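PDB 1IUJ: antibiotic biosynthesis monooxygenase from Thermus thermophilus, which is of unproven function but may act as a monooxygenase, and binds zinc ions. Local coordinates for residues V3-I8 against P49-T54; R7-P12 against G88-E93; P12-Q17 against T80-A85; G34-L39 against L55-E60. One frame throughout, in Å; residues are numbered along the deposited sequence.

Interaction 1 of 4, residues V3-I8 against P49-T54; sequences VTMNRI and PYVVMT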
loop_
_atom_site.group_PDB
_atom_site.type_symbol
_atom_site.label_atom_id
_atom_site.label_comp_id
_atom_site.label_asym_id
_atom_site.label_seq_id
_atom_site.Cartn_x
_atom_site.Cartn_y
_atom_site.Cartn_z
ATOM N N VAL B 3 1.547 2.078 8.884
ATOM C CA VAL B 3 2.082 1.609 7.610
ATOM C C VAL B 3 2.823 2.730 6.908
ATOM O O VAL B 3 2.315 3.875 6.832
ATOM C CB VAL B 3 0.928 1.110 6.681
ATOM C CG1 VAL B 3 1.427 0.751 5.305
ATOM C CG2 VAL B 3 0.196 -0.050 7.315
ATOM N N THR B 4 3.983 2.396 6.361
ATOM C CA THR B 4 4.688 3.306 5.442
ATOM C C THR B 4 4.663 2.756 4.030
ATOM O O THR B 4 4.694 1.538 3.829
ATOM C CB THR B 4 6.147 3.565 5.837
ATOM O OG1 THR B 4 6.871 2.322 5.888
ATOM C CG2 THR B 4 6.254 4.134 7.225
ATOM N N MET B 5 4.545 3.659 3.072
ATOM C CA MET B 5 4.698 3.307 1.662
ATOM C C MET B 5 5.748 4.219 1.067
ATOM O O MET B 5 5.567 5.429 0.999
ATOM C CB MET B 5 3.370 3.443 0.915
ATOM C CG MET B 5 2.335 2.495 1.417
ATOM S SD MET B 5 0.922 2.501 0.312
ATOM C CE MET B 5 -0.099 1.515 1.275
ATOM N N ASN B 6 6.873 3.633 0.655
ATOM C CA ASN B 6 7.956 4.412 0.080
ATOM C C ASN B 6 7.869 4.205 -1.404
ATOM O O ASN B 6 8.089 3.075 -1.884
ATOM C CB ASN B 6 9.273 3.901 0.622
ATOM C CG ASN B 6 10.419 4.915 0.488
ATOM O OD1 ASN B 6 11.567 4.601 0.858
ATOM N ND2 ASN B 6 10.137 6.101 -0.012
ATOM N N ARG B 7 7.493 5.266 -2.111
ATOM C CA ARG B 7 7.323 5.216 -3.572
ATOM C C ARG B 7 8.639 5.585 -4.234
ATOM O O ARG B 7 9.137 6.701 -4.076
ATOM C CB ARG B 7 6.203 6.178 -4.007
ATOM C CG ARG B 7 4.854 5.964 -3.255
ATOM C CD ARG B 7 3.868 7.074 -3.535
ATOM N NE ARG B 7 3.538 7.215 -4.952
ATOM C CZ ARG B 7 2.680 6.421 -5.595
ATOM N NH1 ARG B 7 2.063 5.430 -4.958
ATOM N NH2 ARG B 7 2.439 6.621 -6.884
ATOM N N ILE B 8 9.212 4.626 -4.963
ATOM C CA ILE B 8 10.568 4.754 -5.489
ATOM C C ILE B 8 10.486 4.611 -6.999
ATOM O O ILE B 8 10.181 3.518 -7.492
ATOM C CB ILE B 8 11.480 3.700 -4.837
ATOM C CG1 ILE B 8 11.533 3.938 -3.307
ATOM C CG2 ILE B 8 12.877 3.730 -5.489
ATOM C CD1 ILE B 8 12.033 2.762 -2.527
ATOM N N PRO B 49 5.993 4.090 -10.030
ATOM C CA PRO B 49 6.989 3.706 -9.020
ATOM C C PRO B 49 6.744 2.343 -8.356
ATOM O O PRO B 49 5.606 1.914 -8.167
ATOM C CB PRO B 49 6.857 4.828 -7.992
ATOM C CG PRO B 49 5.365 5.187 -8.072
ATOM C CD PRO B 49 5.107 5.166 -9.539
ATOM N N TYR B 50 7.841 1.682 -7.975
ATOM C CA TYR B 50 7.766 0.594 -6.988
ATOM C C TYR B 50 7.223 1.169 -5.681
ATOM O O TYR B 50 7.405 2.365 -5.415
ATOM C CB TYR B 50 9.184 0.019 -6.726
ATOM C CG TYR B 50 9.597 -1.123 -7.641
ATOM C CD1 TYR B 50 9.947 -0.890 -8.970
ATOM C CD2 TYR B 50 9.636 -2.428 -7.163
ATOM C CE1 TYR B 50 10.348 -1.961 -9.799
ATOM C CE2 TYR B 50 10.025 -3.508 -7.986
ATOM C CZ TYR B 50 10.363 -3.248 -9.289
ATOM O OH TYR B 50 10.721 -4.326 -10.104
ATOM N N VAL B 51 6.565 0.322 -4.900
ATOM C CA VAL B 51 6.210 0.661 -3.505
ATOM C C VAL B 51 6.806 -0.314 -2.525
ATOM O O VAL B 51 6.592 -1.507 -2.612
ATOM C CB VAL B 51 4.666 0.824 -3.297
ATOM C CG1 VAL B 51 4.334 1.027 -1.825
ATOM C CG2 VAL B 51 4.179 2.014 -4.074
ATOM N N VAL B 52 7.550 0.206 -1.546
ATOM C CA VAL B 52 8.004 -0.634 -0.446
ATOM C C VAL B 52 7.024 -0.336 0.682
ATOM O O VAL B 52 6.954 0.807 1.199
ATOM C CB VAL B 52 9.418 -0.309 -0.008
ATOM C CG1 VAL B 52 9.752 -1.107 1.261
ATOM C CG2 VAL B 52 10.443 -0.518 -1.149
ATOM N N MET B 53 6.288 -1.363 1.078
ATOM C CA MET B 53 5.228 -1.188 2.060
ATOM C C MET B 53 5.634 -1.899 3.328
ATOM O O MET B 53 5.961 -3.095 3.302
ATOM C CB MET B 53 3.923 -1.798 1.564
ATOM C CG MET B 53 2.820 -1.595 2.561
ATOM S SD MET B 53 1.291 -2.139 1.875
ATOM C CE MET B 53 1.609 -3.848 1.587
ATOM N N THR B 54 5.595 -1.189 4.442
ATOM C CA THR B 54 6.059 -1.783 5.688
ATOM C C THR B 54 5.037 -1.568 6.766
ATOM O O THR B 54 4.482 -0.464 6.891
ATOM C CB THR B 54 7.391 -1.178 6.089
ATOM O OG1 THR B 54 8.337 -1.337 5.018
ATOM C CG2 THR B 54 8.004 -1.974 7.296
HETATM O O HOH W 1 8.065 1.261 3.816
#
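Thr4 and Thr54 lie side by side and point the same way, with Thr4 OG1 resting 3.5 Å from Thr54 CB. The hydroxyl of Thr4 sits between its own backbone N and carbonyl carbon (chi1 58°), which turns it toward a water that also meets Thr54 OG1; that water is 2.6 Å from Thr4 OG1 and donates to Val52 O at 2.9 Å. Three points thus hold the water, and the Val52 carbonyl keeps its strand partner as well, accepting from Asn6 N. Thr4 with Thr54 and Asn6 with Val52 are hydrogen-bonded pairs of two antiparallel strands at the centre of the sheet, in the ferredoxin-like fold of dimeric alpha-beta barrel proteins; the ladder frays at Ile8 and Tyr50, where Ile8 N to Tyr50 O is sound but the return bond is weak. On the threonine face, Ile8 CD1 comes slantwise to 3.9 Å from Val52 CG2, and Phe18 and Phe22 of helix 15-29 pack over these two residues. Met5, Met53, Val51 and Arg7 occupy the other face, which meets the second subunit. Met5 CB touches Val51 CG1 at 3.8 Å, while its extended chain runs alongside Met53 and brings CE to 4.0 Å from Met53 SD. Arg7 bends at CG-CD (chi3 59°), and one face of its guanidinium settles over the Pro49 ring, NH2 lying 3.5 Å from Pro49 CG; NH1 forms a salt bridge with Glu93 of the second subunit.

Interaction 2 of 4, residues R7-P12 against G88-E93; sequences RIPVRP and GPNRLE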
loop_
_atom_site.group_PDB
_atom_site.type_symbol
_atom_site.label_atom_id
_atom_site.label_comp_id
_atom_site.label_asym_id
_atom_site.label_seq_id
_atom_site.Cartn_x
_atom_site.Cartn_y
_atom_site.Cartn_z
ATOM N N ARG B 7 7.493 5.266 -2.111
ATOM C CA ARG B 7 7.323 5.216 -3.572
ATOM C C ARG B 7 8.639 5.585 -4.234
ATOM O O ARG B 7 9.137 6.701 -4.076
ATOM C CB ARG B 7 6.203 6.178 -4.007
ATOM C CG ARG B 7 4.854 5.964 -3.255
ATOM C CD ARG B 7 3.868 7.074 -3.535
ATOM N NE ARG B 7 3.538 7.215 -4.952
ATOM C CZ ARG B 7 2.680 6.421 -5.595
ATOM N NH1 ARG B 7 2.063 5.430 -4.958
ATOM N NH2 ARG B 7 2.439 6.621 -6.884
ATOM N N ILE B 8 9.212 4.626 -4.963
ATOM C CA ILE B 8 10.568 4.754 -5.489
ATOM C C ILE B 8 10.486 4.611 -6.999
ATOM O O ILE B 8 10.181 3.518 -7.492
ATOM C CB ILE B 8 11.480 3.700 -4.837
ATOM C CG1 ILE B 8 11.533 3.938 -3.307
ATOM C CG2 ILE B 8 12.877 3.730 -5.489
ATOM C CD1 ILE B 8 12.033 2.762 -2.527
ATOM N N PRO B 9 10.733 5.700 -7.739
ATOM C CA PRO B 9 10.590 5.690 -9.187
ATOM C C PRO B 9 11.849 5.152 -9.843
ATOM O O PRO B 9 12.621 5.911 -10.446
ATOM C CB PRO B 9 10.370 7.181 -9.524
ATOM C CG PRO B 9 11.158 7.895 -8.474
ATOM C CD PRO B 9 11.135 7.028 -7.236
ATOM N N VAL B 10 12.032 3.846 -9.745
ATOM C CA VAL B 10 13.173 3.177 -10.406
ATOM C C VAL B 10 12.852 2.797 -11.835
ATOM O O VAL B 10 11.782 2.234 -12.122
ATOM C CB VAL B 10 13.686 1.966 -9.584
ATOM C CG1 VAL B 10 12.621 0.913 -9.412
ATOM C CG2 VAL B 10 14.943 1.352 -10.207
ATOM N N ARG B 11 13.781 3.120 -12.735
ATOM C CA ARG B 11 13.668 2.780 -14.161
ATOM C C ARG B 11 13.679 1.253 -14.362
ATOM O O ARG B 11 14.314 0.516 -13.590
ATOM C CB ARG B 11 14.823 3.455 -14.924
ATOM C CG ARG B 11 14.794 4.989 -14.968
ATOM C CD ARG B 11 15.814 5.563 -15.955
ATOM N NE ARG B 11 16.631 6.662 -15.420
ATOM C CZ ARG B 11 17.025 7.732 -16.131
ATOM N NH1 ARG B 11 17.778 8.677 -15.569
ATOM N NH2 ARG B 11 16.657 7.869 -17.402
ATOM N N PRO B 12 12.953 0.755 -15.367
ATOM C CA PRO B 12 12.843 -0.687 -15.596
ATOM C C PRO B 12 14.201 -1.349 -15.815
ATOM O O PRO B 12 14.371 -2.495 -15.429
ATOM C CB PRO B 12 11.982 -0.807 -16.864
ATOM C CG PRO B 12 11.885 0.539 -17.447
ATOM C CD PRO B 12 12.187 1.544 -16.343
ATOM N N GLY B 88 13.348 10.456 -10.170
ATOM C CA GLY B 88 13.049 11.495 -9.203
ATOM C C GLY B 88 13.291 11.019 -7.785
ATOM O O GLY B 88 13.725 9.878 -7.594
ATOM N N PRO B 89 13.004 11.866 -6.792
ATOM C CA PRO B 89 13.145 11.479 -5.387
ATOM C C PRO B 89 12.088 10.455 -5.024
ATOM O O PRO B 89 11.052 10.347 -5.698
ATOM C CB PRO B 89 12.895 12.795 -4.617
ATOM C CG PRO B 89 12.130 13.641 -5.541
ATOM C CD PRO B 89 12.541 13.262 -6.942
ATOM N N ASN B 90 12.369 9.705 -3.975
ATOM C CA ASN B 90 11.375 8.812 -3.428
ATOM C C ASN B 90 10.321 9.678 -2.790
ATOM O O ASN B 90 10.589 10.825 -2.421
ATOM C CB ASN B 90 12.021 7.887 -2.435
ATOM C CG ASN B 90 13.104 7.045 -3.086
ATOM O OD1 ASN B 90 13.054 6.787 -4.299
ATOM N ND2 ASN B 90 14.092 6.645 -2.310
ATOM N N ARG B 91 9.112 9.144 -2.701
ATOM C CA ARG B 91 8.030 9.821 -1.991
ATOM C C ARG B 91 7.514 8.893 -0.914
ATOM O O ARG B 91 6.966 7.822 -1.203
ATOM C CB ARG B 91 6.916 10.230 -2.957
ATOM C CG ARG B 91 7.321 11.410 -3.822
ATOM C CD ARG B 91 7.827 12.631 -3.031
ATOM N NE ARG B 91 8.712 13.515 -3.799
ATOM C CZ ARG B 91 8.359 14.195 -4.907
ATOM N NH1 ARG B 91 9.245 14.983 -5.514
ATOM N NH2 ARG B 91 7.130 14.098 -5.414
ATOM N N LEU B 92 7.686 9.327 0.329
ATOM C CA LEU B 92 7.261 8.532 1.475
ATOM C C LEU B 92 5.872 8.974 1.981
ATOM O O LEU B 92 5.650 10.165 2.225
ATOM C CB LEU B 92 8.302 8.645 2.595
ATOM C CG LEU B 92 8.005 7.899 3.908
ATOM C CD1 LEU B 92 7.944 6.369 3.793
ATOM C CD2 LEU B 92 9.044 8.286 4.994
ATOM N N GLU B 93 4.971 7.997 2.124
ATOM C CA GLU B 93 3.625 8.191 2.659
ATOM C C GLU B 93 3.486 7.339 3.932
ATOM O O GLU B 93 4.126 6.283 4.042
ATOM C CB GLU B 93 2.610 7.699 1.647
ATOM C CG GLU B 93 2.567 8.493 0.357
ATOM C CD GLU B 93 1.291 8.220 -0.413
ATOM O OE1 GLU B 93 0.524 9.181 -0.574
ATOM O OE2 GLU B 93 1.104 7.072 -0.827
HETATM O O HOH W 2 1.872 4.725 -2.026
#
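An antiparallel strand pair ending in an inverse gamma turn joins Arg7 to Arg91 at the point where strand 2-8 runs out. Each residue donates its N-H to the other's carbonyl at 2.8 Å, but the two bonds differ in direction: Arg91 N lies in the carbonyl plane of Arg7 O, whereas Arg7 N stands well above the plane of the Arg91 carbonyl. The Asn90 side chain, its CG placed beside the backbone N (chi1 -60°), slants across Ile8 and sets OD1 against both branches, 3.3 Å from Ile8 CG2 and 3.4 Å from Ile8 CG1. Pro9, at the centre of the turn, points CG and CD at the carbonyls of the incoming loop, with Pro9 CG 3.4 Å from Gly88 O. Farther along the sheet, the Arg7 and Glu93 side chains slant past each other without an ion pair: OE2 lies far out of the guanidinium plane, and a water spans the interval instead. It accepts from Arg7 NH1 at 3.0 Å, in the plane of the guanidinium, and donates to Glu93 OE2 at 2.7 Å. Across the dimer, the other carboxylate oxygen, Glu93 OE1, pairs with NH2 of the second subunit's Arg7. Strand 2-8 is flanked here by 91-100 on one side and 50-56 on the other, while Phe86 packs on Ile8 and Phe18 of helix 15-29 on Val10.

Interaction 3 of 4, residues P12-Q17 against T80-A85; sequences PEYAEQ and TLPKEA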
loop_
_atom_site.group_PDB
_atom_site.type_symbol
_atom_site.label_atom_id
_atom_site.label_comp_id
_atom_site.label_asym_id
_atom_site.label_seq_id
_atom_site.Cartn_x
_atom_site.Cartn_y
_atom_site.Cartn_z
ATOM N N PRO B 12 12.953 0.755 -15.367
ATOM C CA PRO B 12 12.843 -0.687 -15.596
ATOM C C PRO B 12 14.201 -1.349 -15.815
ATOM O O PRO B 12 14.371 -2.495 -15.429
ATOM C CB PRO B 12 11.982 -0.807 -16.864
ATOM C CG PRO B 12 11.885 0.539 -17.447
ATOM C CD PRO B 12 12.187 1.544 -16.343
ATOM N N GLU B 13 15.148 -0.611 -16.371
ATOM C CA GLU B 13 16.479 -1.158 -16.630
ATOM C C GLU B 13 17.184 -1.602 -15.342
ATOM O O GLU B 13 18.047 -2.488 -15.385
ATOM C CB GLU B 13 17.348 -0.141 -17.353
ATOM C CG GLU B 13 16.962 0.067 -18.813
ATOM C CD GLU B 13 15.800 1.022 -19.000
ATOM O OE1 GLU B 13 15.352 1.631 -18.008
ATOM O OE2 GLU B 13 15.338 1.173 -20.158
ATOM N N TYR B 14 16.804 -0.984 -14.226
ATOM C CA TYR B 14 17.437 -1.207 -12.924
ATOM C C TYR B 14 16.555 -1.959 -11.920
ATOM O O TYR B 14 16.944 -2.149 -10.742
ATOM C CB TYR B 14 17.860 0.131 -12.300
ATOM C CG TYR B 14 18.940 0.836 -13.075
ATOM C CD1 TYR B 14 18.639 1.639 -14.180
ATOM C CD2 TYR B 14 20.267 0.667 -12.729
ATOM C CE1 TYR B 14 19.615 2.295 -14.891
ATOM C CE2 TYR B 14 21.272 1.314 -13.437
ATOM C CZ TYR B 14 20.958 2.098 -14.516
ATOM O OH TYR B 14 21.955 2.723 -15.216
ATOM N N ALA B 15 15.380 -2.387 -12.384
ATOM C CA ALA B 15 14.404 -3.063 -11.535
ATOM C C ALA B 15 14.972 -4.300 -10.821
ATOM O O ALA B 15 14.776 -4.473 -9.624
ATOM C CB ALA B 15 13.168 -3.434 -12.351
ATOM N N GLU B 16 15.669 -5.163 -11.562
ATOM C CA GLU B 16 16.299 -6.336 -10.964
ATOM C C GLU B 16 17.353 -5.998 -9.886
ATOM O O GLU B 16 17.379 -6.598 -8.797
ATOM C CB GLU B 16 16.864 -7.244 -12.068
ATOM C CG GLU B 16 17.671 -8.426 -11.561
ATOM C CD GLU B 16 18.239 -9.279 -12.689
ATOM O OE1 GLU B 16 18.226 -8.825 -13.860
ATOM O OE2 GLU B 16 18.698 -10.408 -12.400
ATOM N N GLN B 17 18.223 -5.036 -10.182
ATOM C CA GLN B 17 19.222 -4.628 -9.225
ATOM C C GLN B 17 18.567 -4.007 -7.990
ATOM O O GLN B 17 19.008 -4.275 -6.867
ATOM C CB GLN B 17 20.234 -3.664 -9.845
ATOM C CG GLN B 17 21.475 -3.504 -8.991
ATOM C CD GLN B 17 22.252 -2.249 -9.306
ATOM O OE1 GLN B 17 22.143 -1.706 -10.400
ATOM N NE2 GLN B 17 23.028 -1.773 -8.335
ATOM N N THR B 80 24.295 1.876 -3.733
ATOM C CA THR B 80 24.942 1.193 -4.861
ATOM C C THR B 80 24.201 1.437 -6.169
ATOM O O THR B 80 24.800 1.332 -7.243
ATOM C CB THR B 80 25.154 -0.347 -4.637
ATOM O OG1 THR B 80 23.894 -1.018 -4.505
ATOM C CG2 THR B 80 25.863 -0.647 -3.319
ATOM N N LEU B 81 22.902 1.742 -6.085
ATOM C CA LEU B 81 22.138 2.119 -7.272
ATOM C C LEU B 81 22.507 3.537 -7.704
ATOM O O LEU B 81 22.388 4.486 -6.920
ATOM C CB LEU B 81 20.628 2.027 -7.015
ATOM C CG LEU B 81 19.825 0.754 -7.314
ATOM C CD1 LEU B 81 19.913 0.325 -8.772
ATOM C CD2 LEU B 81 20.168 -0.413 -6.380
ATOM N N PRO B 82 22.937 3.695 -8.953
ATOM C CA PRO B 82 23.316 5.017 -9.468
ATOM C C PRO B 82 22.163 6.026 -9.430
ATOM O O PRO B 82 21.006 5.627 -9.549
ATOM C CB PRO B 82 23.721 4.725 -10.917
ATOM C CG PRO B 82 23.077 3.432 -11.243
ATOM C CD PRO B 82 23.094 2.633 -9.968
ATOM N N LYS B 83 22.469 7.314 -9.266
ATOM C CA LYS B 83 21.420 8.346 -9.298
ATOM C C LYS B 83 20.560 8.235 -10.555
ATOM O O LYS B 83 19.359 8.515 -10.540
ATOM C CB LYS B 83 22.015 9.752 -9.200
ATOM C CG LYS B 83 21.336 10.624 -8.150
ATOM C CD LYS B 83 20.535 11.768 -8.747
ATOM C CE LYS B 83 19.904 12.598 -7.631
ATOM N NZ LYS B 83 19.688 14.036 -7.978
ATOM N N GLU B 84 21.190 7.808 -11.647
ATOM C CA GLU B 84 20.539 7.716 -12.943
ATOM C C GLU B 84 19.447 6.654 -12.989
ATOM O O GLU B 84 18.622 6.673 -13.895
ATOM C CB GLU B 84 21.586 7.414 -14.019
ATOM C CG GLU B 84 22.580 8.548 -14.253
ATOM C CD GLU B 84 23.718 8.614 -13.248
ATOM O OE1 GLU B 84 24.548 9.538 -13.383
ATOM O OE2 GLU B 84 23.791 7.768 -12.326
ATOM N N ALA B 85 19.456 5.735 -12.029
ATOM C CA ALA B 85 18.485 4.651 -11.978
ATOM C C ALA B 85 17.069 5.177 -11.708
ATOM O O ALA B 85 16.103 4.478 -11.962
ATOM C CB ALA B 85 18.858 3.631 -10.914
#
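Tyr14 and, in helix 15-29, Gln17 pack on the loop around the 3-10 turn 83-85 that precedes the last strand of the ferredoxin-like fold. This is largely apolar packing at the periphery of the subunit, with a glutamine amide laid on leucine methyls; the Leu81 side chain is about 12 Å from a bound zinc ion. At the head of the segment the chain is turned by a backbone bond from Ala15 N to Pro12 O. Tyr14 lies within that turn, and its ring carries much of the contact. Ala85 CB stands over one face in a CH-pi contact, 3.8 Å from the ring centroid and 20° off the normal, offset toward the rim near CG, which it approaches to 3.5 Å. Pro82 meets the same ring obliquely, CG lying 3.5 Å from Tyr14 CE2, while Leu81 runs past Tyr14 in the opposite direction, its CD1 4.0 Å from Tyr14 CD2. The 3-10 turn that carries Ala85 is closed by the bond from Ala85 N to Pro82 O. Three residues on, Gln17 extends with CG anti to its backbone N (chi1 -165°) and lays its amide against the two methyls of Leu81, which approach from the opposite direction. Gln17 OE1 lies in the plane of the Tyr14 ring at its edge and is 3.4 Å from Leu81 CD1, and Gln17 NE2 is 3.7 Å from Leu81 CD2.

Interaction 4 of 4, residues G34-L39 against L55-E60; sequences GFIRNL and LWESEE. With ZN (zinc ion), chain F.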
loop_
_atom_site.group_PDB
_atom_site.type_symbol
_atom_site.label_atom_id
_atom_site.label_comp_id
_atom_site.label_asym_id
_atom_site.label_seq_id
_atom_site.Cartn_x
_atom_site.Cartn_y
_atom_site.Cartn_z
ATOM N N GLY B 34 8.667 -4.412 17.014
ATOM C CA GLY B 34 7.450 -3.811 16.481
ATOM C C GLY B 34 7.302 -3.969 14.981
ATOM O O GLY B 34 6.273 -3.579 14.405
ATOM N N PHE B 35 8.310 -4.539 14.322
ATOM C CA PHE B 35 8.169 -4.852 12.886
ATOM C C PHE B 35 7.146 -5.974 12.720
ATOM O O PHE B 35 7.211 -7.010 13.411
ATOM C CB PHE B 35 9.516 -5.267 12.266
ATOM C CG PHE B 35 9.402 -5.858 10.888
ATOM C CD1 PHE B 35 9.247 -5.030 9.786
ATOM C CD2 PHE B 35 9.439 -7.236 10.678
ATOM C CE1 PHE B 35 9.120 -5.551 8.473
ATOM C CE2 PHE B 35 9.328 -7.772 9.373
ATOM C CZ PHE B 35 9.159 -6.936 8.270
ATOM N N ILE B 36 6.229 -5.777 11.785
ATOM C CA ILE B 36 5.213 -6.764 11.469
ATOM C C ILE B 36 5.463 -7.435 10.102
ATOM O O ILE B 36 5.530 -8.689 10.021
ATOM C CB ILE B 36 3.772 -6.187 11.563
ATOM C CG1 ILE B 36 3.460 -5.756 13.009
ATOM C CG2 ILE B 36 2.796 -7.275 11.158
ATOM C CD1 ILE B 36 2.194 -4.962 13.152
ATOM N N ARG B 37 5.568 -6.650 9.021
ATOM C CA ARG B 37 5.621 -7.221 7.658
ATOM C C ARG B 37 6.197 -6.227 6.670
ATOM O O ARG B 37 5.994 -5.033 6.839
ATOM C CB ARG B 37 4.233 -7.654 7.196
ATOM C CG ARG B 37 4.165 -8.456 5.916
ATOM C CD ARG B 37 2.790 -8.949 5.681
ATOM N NE ARG B 37 2.721 -9.860 4.544
ATOM C CZ ARG B 37 1.593 -10.399 4.131
ATOM N NH1 ARG B 37 0.450 -10.103 4.754
ATOM N NH2 ARG B 37 1.596 -11.203 3.077
ATOM N N ASN B 38 6.947 -6.713 5.674
ATOM C CA ASN B 38 7.455 -5.853 4.596
ATOM C C ASN B 38 7.079 -6.461 3.256
ATOM O O ASN B 38 7.246 -7.657 3.049
ATOM C CB ASN B 38 8.988 -5.704 4.682
ATOM C CG ASN B 38 9.564 -4.778 3.609
ATOM O OD1 ASN B 38 10.189 -5.235 2.630
ATOM N ND2 ASN B 38 9.388 -3.481 3.792
ATOM N N LEU B 39 6.606 -5.644 2.324
ATOM C CA LEU B 39 6.326 -6.124 0.966
ATOM C C LEU B 39 6.965 -5.195 -0.029
ATOM O O LEU B 39 6.960 -3.972 0.160
ATOM C CB LEU B 39 4.833 -6.233 0.706
ATOM C CG LEU B 39 4.066 -7.154 1.650
ATOM C CD1 LEU B 39 3.506 -6.408 2.871
ATOM C CD2 LEU B 39 2.976 -7.857 0.883
ATOM N N LEU B 55 4.713 -2.652 7.469
ATOM C CA LEU B 55 3.703 -2.656 8.528
ATOM C C LEU B 55 4.400 -2.696 9.870
ATOM O O LEU B 55 5.273 -3.540 10.083
ATOM C CB LEU B 55 2.815 -3.903 8.402
ATOM C CG LEU B 55 1.673 -3.889 7.387
ATOM C CD1 LEU B 55 2.179 -3.648 5.958
ATOM C CD2 LEU B 55 0.952 -5.252 7.517
ATOM N N TRP B 56 4.004 -1.789 10.755
ATOM C CA TRP B 56 4.620 -1.630 12.090
ATOM C C TRP B 56 3.559 -1.656 13.184
ATOM O O TRP B 56 2.420 -1.244 12.970
ATOM C CB TRP B 56 5.300 -0.244 12.131
ATOM C CG TRP B 56 6.535 -0.133 11.237
ATOM C CD1 TRP B 56 6.638 0.483 10.019
ATOM C CD2 TRP B 56 7.844 -0.594 11.565
ATOM N NE1 TRP B 56 7.926 0.377 9.541
ATOM C CE2 TRP B 56 8.693 -0.264 10.484
ATOM C CE3 TRP B 56 8.391 -1.262 12.670
ATOM C CZ2 TRP B 56 10.054 -0.604 10.468
ATOM C CZ3 TRP B 56 9.747 -1.598 12.651
ATOM C CH2 TRP B 56 10.554 -1.256 11.570
ATOM N N GLU B 57 3.933 -2.104 14.392
ATOM C CA GLU B 57 2.997 -2.068 15.519
ATOM C C GLU B 57 2.539 -0.649 15.867
ATOM O O GLU B 57 1.411 -0.446 16.333
ATOM C CB GLU B 57 3.680 -2.696 16.749
ATOM C CG GLU B 57 2.808 -2.930 17.950
ATOM C CD GLU B 57 2.316 -4.357 17.963
ATOM O OE1 GLU B 57 1.317 -4.621 17.262
ATOM O OE2 GLU B 57 2.952 -5.215 18.643
ATOM N N SER B 58 3.423 0.331 15.631
ATOM C CA SER B 58 3.156 1.727 15.942
ATOM C C SER B 58 4.066 2.647 15.185
ATOM O O SER B 58 5.112 2.231 14.712
ATOM C CB SER B 58 3.341 2.000 17.438
ATOM O OG SER B 58 4.721 1.912 17.820
ATOM N N GLU B 59 3.688 3.923 15.120
ATOM C CA GLU B 59 4.572 4.935 14.576
ATOM C C GLU B 59 5.915 5.008 15.345
ATOM O O GLU B 59 6.969 5.184 14.736
ATOM C CB GLU B 59 3.842 6.277 14.529
ATOM C CG GLU B 59 4.686 7.405 13.951
ATOM C CD GLU B 59 3.928 8.716 13.844
ATOM O OE1 GLU B 59 2.717 8.801 14.165
ATOM O OE2 GLU B 59 4.585 9.676 13.467
ATOM N N GLU B 60 5.847 4.877 16.667
ATOM C CA GLU B 60 7.049 4.916 17.495
ATOM C C GLU B 60 8.036 3.818 17.081
ATOM O O GLU B 60 9.241 4.043 17.041
ATOM C CB GLU B 60 6.668 4.843 18.974
ATOM C CG GLU B 60 7.853 4.992 19.950
ATOM C CD GLU B 60 8.580 6.325 19.835
ATOM O OE1 GLU B 60 8.051 7.279 19.239
ATOM O OE2 GLU B 60 9.704 6.453 20.381
HETATM ZN ZN ZN F . 8.954 8.947 19.440
#
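A classic beta bulge, in which Ile36 and Arg37 both face Leu55, interrupts the hairpin of strands 35-43 and 50-56 near its open end. Leu55 O takes two donors from the same face of its plane, Ile36 N at 3.0 Å and Arg37 N at 3.3 Å, the extra residue being accommodated by the twisted backbone of Ile36 (psi -56°). The same Leu55 also donates from N to Arg37 O, 2.8 Å away and almost straight (178°), closing the bulge. Toward the open end, Gly34 O accepts Glu57 N at 2.8 Å in its carbonyl plane; Gly34 has a positive phi, which suits glycine. The side chains divide between the faces. Phe35 turns an edge to the face of Trp56 in a T-shaped pair, with centroids of the Phe35 ring and the Trp56 six-membered ring 5.8 Å apart and planes at 78°; Phe35 CD1 lies over the indole face. Leu55 and Arg37 share the other face, Leu55 CD2 lying against Arg37 CB and Leu55 CD1 against Leu39 CD1. Ile36 instead leans over the backbone, its CD1 3.6 Å from Glu57 N. Beyond Ser58, the N-cap of helix 59-66, Glu60 OE1 binds a zinc ion at 1.9 Å, away from the strand contact itself. Trp56 is hemmed in by Trp65 and by Val29 of helix 15-29, which also touches Phe35. Strand 50-56 pairs on its other side with strand 2-8, whereas Arg37 reaches Asp100 of the second subunit in a salt bridge and Leu39 joins a beta ladder with that chain.

Interactions 1, 2 and 4 are consecutive seams of one sheet. Interaction 1 is central and its centre lies about 8 Å from that of interaction 2, with which it shares Arg7 and Ile8, and about 13 Å from that of interaction 4. Met5 N to Glu93 O (2.8 Å) and Leu39 N to Met53 O (2.8 Å) carry probable backbone hydrogen bonds from one seam to the next. Interaction 3 is off the sheet, tied to interaction 2 by Arg11 N and Ala85 O at 2.8 Å, and about 26 Å between centres from interaction 4. Bound zinc marks two places: about 4 Å from the Asn6 side chain and about 5 Å from that of Asn90, and at Glu60 in interaction 4.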